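Local coordinates for possible membrane-associated serine protease (Mycobacterium tuberculosis, PDB 3K6Y), which probably cleaves proteins as the trypsin-like serine protease domain of a membrane protein, and is thought to help the bacterium resist oxidative stress and acid, at residues A[47-52]-A[75-80]; A[103-108]-A[218-223]. One frame throughout, in Å; residues are numbered along the deposited sequence.

Contact 1: A[47-52]-A[75-80]; sequences IRSLAP and HVVAGS
The loop that carries the histidine of the predicted catalytic triad packs here against the first strand of the N-terminal barrel. Ser49 and Ser80 meet CB to CB at 3.7 Å. Ser80 CB also lies 3.2 Å from Leu50 O. Its OG is turned back into its own loop. At chi1 69° that OG sits between the backbone N and the carbonyl carbon, and from there it donates to Val77 O at 2.7 Å. The donor is tilted 16° from the carbonyl plane. Ser80 N bonds to the same oxygen, which therefore takes two donors from one residue. The backbone bond from Ser80 N closes a type II beta turn from Val77 to Ser80. Gly79 holds the positive phi of the turn, and Ala51 CB rests 3.9 Å from Gly79 O.

The fold is the chymotrypsin-like double barrel of the S1C peptidases. Strand 44-51 is the first strand of the six-stranded closed barrel, between strands 56-66 and 82-87, and the loop leads from strand 69-72 to strand 82-87. His75 lies near the start of this loop, and its ring does not touch the strand. The side chain of the next residue, Val76, touches both Ser183 and Ile47.

Ile47 and Val76 cross at about a right angle, with Ile47 CG2 4.0 Å from Val76 CG1. Ser49 OG approaches Val77 CG1 at 3.6 Å. Water 1 bridges the two segments. It accepts from Ser49 OG and donates to Val76 O at 2.8 Å, so the buried hydroxyl and the loop carbonyl are tied through it. Val83, on strand 82-87, packs on both Ile47 and Ser49.

Contact 2: A[103-108]-A[218-223]; sequences VDVAIL and AGQLAK
Chi1 of -55° puts Gln220 CG anti to the carbonyl carbon and 3.8 Å from Val105 CG1, a branch that chi1 173° sets anti to the backbone N. A bend at chi2, -61°, then turns the amide of Gln220 toward Val103. There Gln220 NE2 comes within 3.5 Å of Val103 CG2, the two side chains arriving from opposite directions. This is a packing contact, since the NE2 hydrogen bond goes to Asp100. Asp100 also accepts from Val103 N through its other carboxylate oxygen, and so links the two residues.

The other end of the amide is held by water 2. The water donates to Gln220 OE1 at 2.7 Å and to Val105 O at 2.9 Å. With NE2 and OE1 both engaged, the rotation of the amide is probably fixed.

Ile107 extends its chain over the backbone of the helical turn. Its CD1 lies 3.5 Å from Gln220 O and 4.4 Å from Leu221 CD2. Gln220 O meanwhile accepts from Lys223 N.

Asp104 points away from the helical segment. Asp104 and Val105 form a G1 beta bulge facing Asp100. The C-terminal helical segment thus packs on the N-terminal barrel, as in chymotrypsin-like proteases, behind the predicted triad aspartate.

Overall arrangement
Contact 1 closes before contact 2 opens along the chain, and their centres lie about 17 Å apart. Both reach the sheet of the N-terminal barrel. Contact 1 uses its strand 44-51, and contact 2 its strand 105-109 together with the segment after helix 214-218, which follows the second barrel. The two contacts meet directly. His75 ND1 of 75-80 is 2.7 Å from Asp104 OD1 of 103-108, a probable hydrogen bond of the predicted triad. Ile47 also packs on Leu108, and Val77 on Ala106. The histidine and aspartate thus lie on neighbouring parts of one barrel, each in a segment that forms one of these contacts, while Ser183 comes later in the chain.

Contact 1: A[47-52]-A[75-80]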
loop_
_atom_site.group_PDB
_atom_site.type_symbol
_atom_site.label_atom_id
_atom_site.label_comp_id
_atom_site.label_asym_id
_atom_site.label_seq_id
_atom_site.Cartn_x
_atom_site.Cartn_y
_atom_site.Cartn_z
ATOM N N ILE A 47 3.651 -18.798 -6.445
ATOM C CA ILE A 47 2.902 -17.557 -6.647
ATOM C C ILE A 47 3.627 -16.721 -7.693
ATOM O O ILE A 47 4.822 -16.542 -7.626
ATOM C CB ILE A 47 2.757 -16.792 -5.334
ATOM C CG1 ILE A 47 2.114 -17.774 -4.321
ATOM C CG2 ILE A 47 1.880 -15.555 -5.536
ATOM C CD1 ILE A 47 1.702 -17.263 -3.004
ATOM N N ARG A 48 2.883 -16.254 -8.672
ATOM C CA ARG A 48 3.431 -15.340 -9.678
ATOM C C ARG A 48 2.567 -14.095 -9.701
ATOM O O ARG A 48 1.354 -14.170 -9.912
ATOM C CB ARG A 48 3.411 -15.996 -11.058
ATOM C CG ARG A 48 4.052 -15.189 -12.146
ATOM C CD ARG A 48 4.188 -16.071 -13.389
ATOM N NE ARG A 48 4.467 -15.267 -14.576
ATOM C CZ ARG A 48 5.609 -15.290 -15.248
ATOM N NH1 ARG A 48 6.592 -16.106 -14.874
ATOM N NH2 ARG A 48 5.753 -14.505 -16.306
ATOM N N SER A 49 3.200 -12.945 -9.515
ATOM C CA SER A 49 2.481 -11.669 -9.404
ATOM C C SER A 49 3.000 -10.705 -10.452
ATOM O O SER A 49 4.202 -10.402 -10.499
ATOM C CB SER A 49 2.645 -11.085 -8.010
ATOM O OG SER A 49 2.224 -12.041 -7.019
ATOM N N LEU A 50 2.112 -10.227 -11.308
ATOM C CA LEU A 50 2.476 -9.226 -12.320
ATOM C C LEU A 50 2.477 -7.889 -11.622
ATOM O O LEU A 50 1.486 -7.510 -10.985
ATOM C CB LEU A 50 1.461 -9.216 -13.463
ATOM C CG LEU A 50 1.214 -10.578 -14.112
ATOM C CD1 LEU A 50 0.229 -10.421 -15.247
ATOM C CD2 LEU A 50 2.519 -11.220 -14.590
ATOM N N ALA A 51 3.583 -7.162 -11.744
ATOM C CA ALA A 51 3.729 -5.891 -11.054
ATOM C C ALA A 51 4.249 -4.823 -12.023
ATOM O O ALA A 51 5.373 -4.323 -11.875
ATOM C CB ALA A 51 4.635 -6.031 -9.837
ATOM N N PRO A 52 3.406 -4.446 -12.988
ATOM C CA PRO A 52 3.841 -3.391 -13.925
ATOM C C PRO A 52 4.198 -2.069 -13.227
ATOM O O PRO A 52 5.062 -1.351 -13.729
ATOM C CB PRO A 52 2.637 -3.239 -14.874
ATOM C CG PRO A 52 1.452 -3.839 -14.134
ATOM C CD PRO A 52 2.070 -4.967 -13.330
ATOM N N HIS A 75 5.510 -9.222 0.786
ATOM C CA HIS A 75 6.446 -8.769 -0.244
ATOM C C HIS A 75 6.432 -9.643 -1.489
ATOM O O HIS A 75 6.967 -9.252 -2.517
ATOM C CB HIS A 75 7.868 -8.611 0.304
ATOM C CG HIS A 75 8.582 -9.908 0.572
ATOM N ND1 HIS A 75 8.765 -10.416 1.847
ATOM C CD2 HIS A 75 9.219 -10.767 -0.265
ATOM C CE1 HIS A 75 9.485 -11.527 1.775
ATOM N NE2 HIS A 75 9.762 -11.767 0.506
ATOM N N VAL A 76 5.790 -10.806 -1.433
ATOM C CA VAL A 76 5.644 -11.626 -2.633
ATOM C C VAL A 76 4.603 -11.042 -3.596
ATOM O O VAL A 76 4.662 -11.318 -4.791
ATOM C CB VAL A 76 5.342 -13.084 -2.227
ATOM C CG1 VAL A 76 4.885 -13.962 -3.373
ATOM C CG2 VAL A 76 6.563 -13.671 -1.580
ATOM N N VAL A 77 3.679 -10.215 -3.082
ATOM C CA VAL A 77 2.646 -9.617 -3.912
ATOM C C VAL A 77 2.672 -8.087 -3.903
ATOM O O VAL A 77 1.865 -7.465 -4.593
ATOM C CB VAL A 77 1.208 -10.130 -3.502
ATOM C CG1 VAL A 77 1.116 -11.641 -3.663
ATOM C CG2 VAL A 77 0.838 -9.711 -2.073
ATOM N N ALA A 78 3.602 -7.489 -3.159
ATOM C CA ALA A 78 3.641 -6.030 -2.997
ATOM C C ALA A 78 3.762 -5.313 -4.331
ATOM O O ALA A 78 4.634 -5.629 -5.125
ATOM C CB ALA A 78 4.799 -5.648 -2.112
ATOM N N GLY A 79 2.874 -4.352 -4.566
ATOM C CA GLY A 79 2.914 -3.549 -5.776
ATOM C C GLY A 79 2.291 -4.192 -6.991
ATOM O O GLY A 79 2.234 -3.567 -8.036
ATOM N N SER A 80 1.828 -5.436 -6.866
ATOM C CA SER A 80 1.306 -6.156 -8.005
ATOM C C SER A 80 -0.129 -5.792 -8.314
ATOM O O SER A 80 -0.847 -5.251 -7.470
ATOM C CB SER A 80 1.368 -7.658 -7.753
ATOM O OG SER A 80 0.457 -8.090 -6.753
HETATM O O HOH W 1 4.251 -13.417 -6.569
#

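Contact 2: A[103-108]-A[218-223]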
loop_
_atom_site.group_PDB
_atom_site.type_symbol
_atom_site.label_atom_id
_atom_site.label_comp_id
_atom_site.label_asym_id
_atom_site.label_seq_id
_atom_site.Cartn_x
_atom_site.Cartn_y
_atom_site.Cartn_z
ATOM N N VAL A 103 3.841 -7.111 9.560
ATOM C CA VAL A 103 4.180 -8.492 9.875
ATOM C C VAL A 103 4.828 -9.154 8.633
ATOM O O VAL A 103 5.701 -10.014 8.781
ATOM C CB VAL A 103 2.928 -9.263 10.351
ATOM C CG1 VAL A 103 3.242 -10.720 10.593
ATOM C CG2 VAL A 103 2.348 -8.634 11.624
ATOM N N ASP A 104 4.421 -8.713 7.428
ATOM C CA ASP A 104 4.862 -9.235 6.119
ATOM C C ASP A 104 4.132 -10.528 5.762
ATOM O O ASP A 104 4.772 -11.546 5.487
ATOM C CB ASP A 104 6.387 -9.370 5.984
ATOM C CG ASP A 104 6.841 -9.516 4.540
ATOM O OD1 ASP A 104 8.067 -9.710 4.329
ATOM O OD2 ASP A 104 6.008 -9.448 3.608
ATOM N N VAL A 105 2.797 -10.474 5.774
ATOM C CA VAL A 105 1.983 -11.645 5.433
ATOM C C VAL A 105 0.828 -11.200 4.564
ATOM O O VAL A 105 0.261 -10.130 4.795
ATOM C CB VAL A 105 1.420 -12.332 6.696
ATOM C CG1 VAL A 105 0.419 -13.452 6.335
ATOM C CG2 VAL A 105 2.542 -12.900 7.525
ATOM N N ALA A 106 0.501 -12.017 3.567
ATOM C CA ALA A 106 -0.714 -11.840 2.784
ATOM C C ALA A 106 -1.486 -13.141 2.796
ATOM O O ALA A 106 -0.894 -14.234 2.842
ATOM C CB ALA A 106 -0.396 -11.413 1.331
ATOM N N ILE A 107 -2.813 -13.028 2.740
ATOM C CA ILE A 107 -3.663 -14.204 2.554
ATOM C C ILE A 107 -4.402 -14.021 1.244
ATOM O O ILE A 107 -4.951 -12.935 0.963
ATOM C CB ILE A 107 -4.664 -14.399 3.728
ATOM C CG1 ILE A 107 -3.883 -14.656 5.028
ATOM C CG2 ILE A 107 -5.630 -15.564 3.427
ATOM C CD1 ILE A 107 -4.749 -14.751 6.301
ATOM N N LEU A 108 -4.375 -15.096 0.452
ATOM C CA LEU A 108 -5.027 -15.124 -0.843
ATOM C C LEU A 108 -6.247 -15.999 -0.795
ATOM O O LEU A 108 -6.202 -17.115 -0.260
ATOM C CB LEU A 108 -4.065 -15.702 -1.895
ATOM C CG LEU A 108 -2.681 -15.073 -1.940
ATOM C CD1 LEU A 108 -1.842 -15.758 -2.986
ATOM C CD2 LEU A 108 -2.706 -13.585 -2.223
ATOM N N ALA A 218 -0.077 -15.841 13.378
ATOM C CA ALA A 218 -1.389 -16.326 13.803
ATOM C C ALA A 218 -2.464 -15.249 13.768
ATOM O O ALA A 218 -3.617 -15.510 13.400
ATOM C CB ALA A 218 -1.302 -16.933 15.204
ATOM N N GLY A 219 -2.098 -14.029 14.133
ATOM C CA GLY A 219 -3.037 -12.920 14.165
ATOM C C GLY A 219 -3.645 -12.640 12.803
ATOM O O GLY A 219 -4.785 -12.170 12.710
ATOM N N GLN A 220 -2.902 -12.940 11.737
ATOM C CA GLN A 220 -3.407 -12.691 10.373
ATOM C C GLN A 220 -4.639 -13.533 10.083
ATOM O O GLN A 220 -5.491 -13.139 9.282
ATOM C CB GLN A 220 -2.324 -12.981 9.328
ATOM C CG GLN A 220 -1.030 -12.198 9.571
ATOM C CD GLN A 220 -1.266 -10.717 9.511
ATOM O OE1 GLN A 220 -1.939 -10.219 8.603
ATOM N NE2 GLN A 220 -0.699 -9.993 10.462
ATOM N N LEU A 221 -4.746 -14.676 10.754
ATOM C CA LEU A 221 -5.851 -15.590 10.487
ATOM C C LEU A 221 -7.196 -15.025 10.893
ATOM O O LEU A 221 -8.212 -15.506 10.401
ATOM C CB LEU A 221 -5.598 -16.899 11.189
ATOM C CG LEU A 221 -4.293 -17.567 10.792
ATOM C CD1 LEU A 221 -4.016 -18.767 11.703
ATOM C CD2 LEU A 221 -4.264 -17.970 9.328
ATOM N N ALA A 222 -7.215 -14.010 11.767
ATOM C CA ALA A 222 -8.471 -13.329 12.069
ATOM C C ALA A 222 -9.174 -12.733 10.874
ATOM O O ALA A 222 -10.376 -12.494 10.939
ATOM C CB ALA A 222 -8.290 -12.270 13.152
ATOM N N LYS A 223 -8.435 -12.513 9.773
ATOM C CA LYS A 223 -9.011 -11.947 8.567
ATOM C C LYS A 223 -9.197 -12.998 7.502
ATOM O O LYS A 223 -9.479 -12.648 6.378
ATOM C CB LYS A 223 -8.155 -10.803 8.007
ATOM C CG LYS A 223 -8.905 -9.904 7.023
ATOM C CD LYS A 223 -8.288 -8.512 6.928
ATOM C CE LYS A 223 -8.961 -7.718 5.813
ATOM N NZ LYS A 223 -8.432 -6.311 5.757
HETATM O O HOH W 2 -2.291 -10.863 6.035
#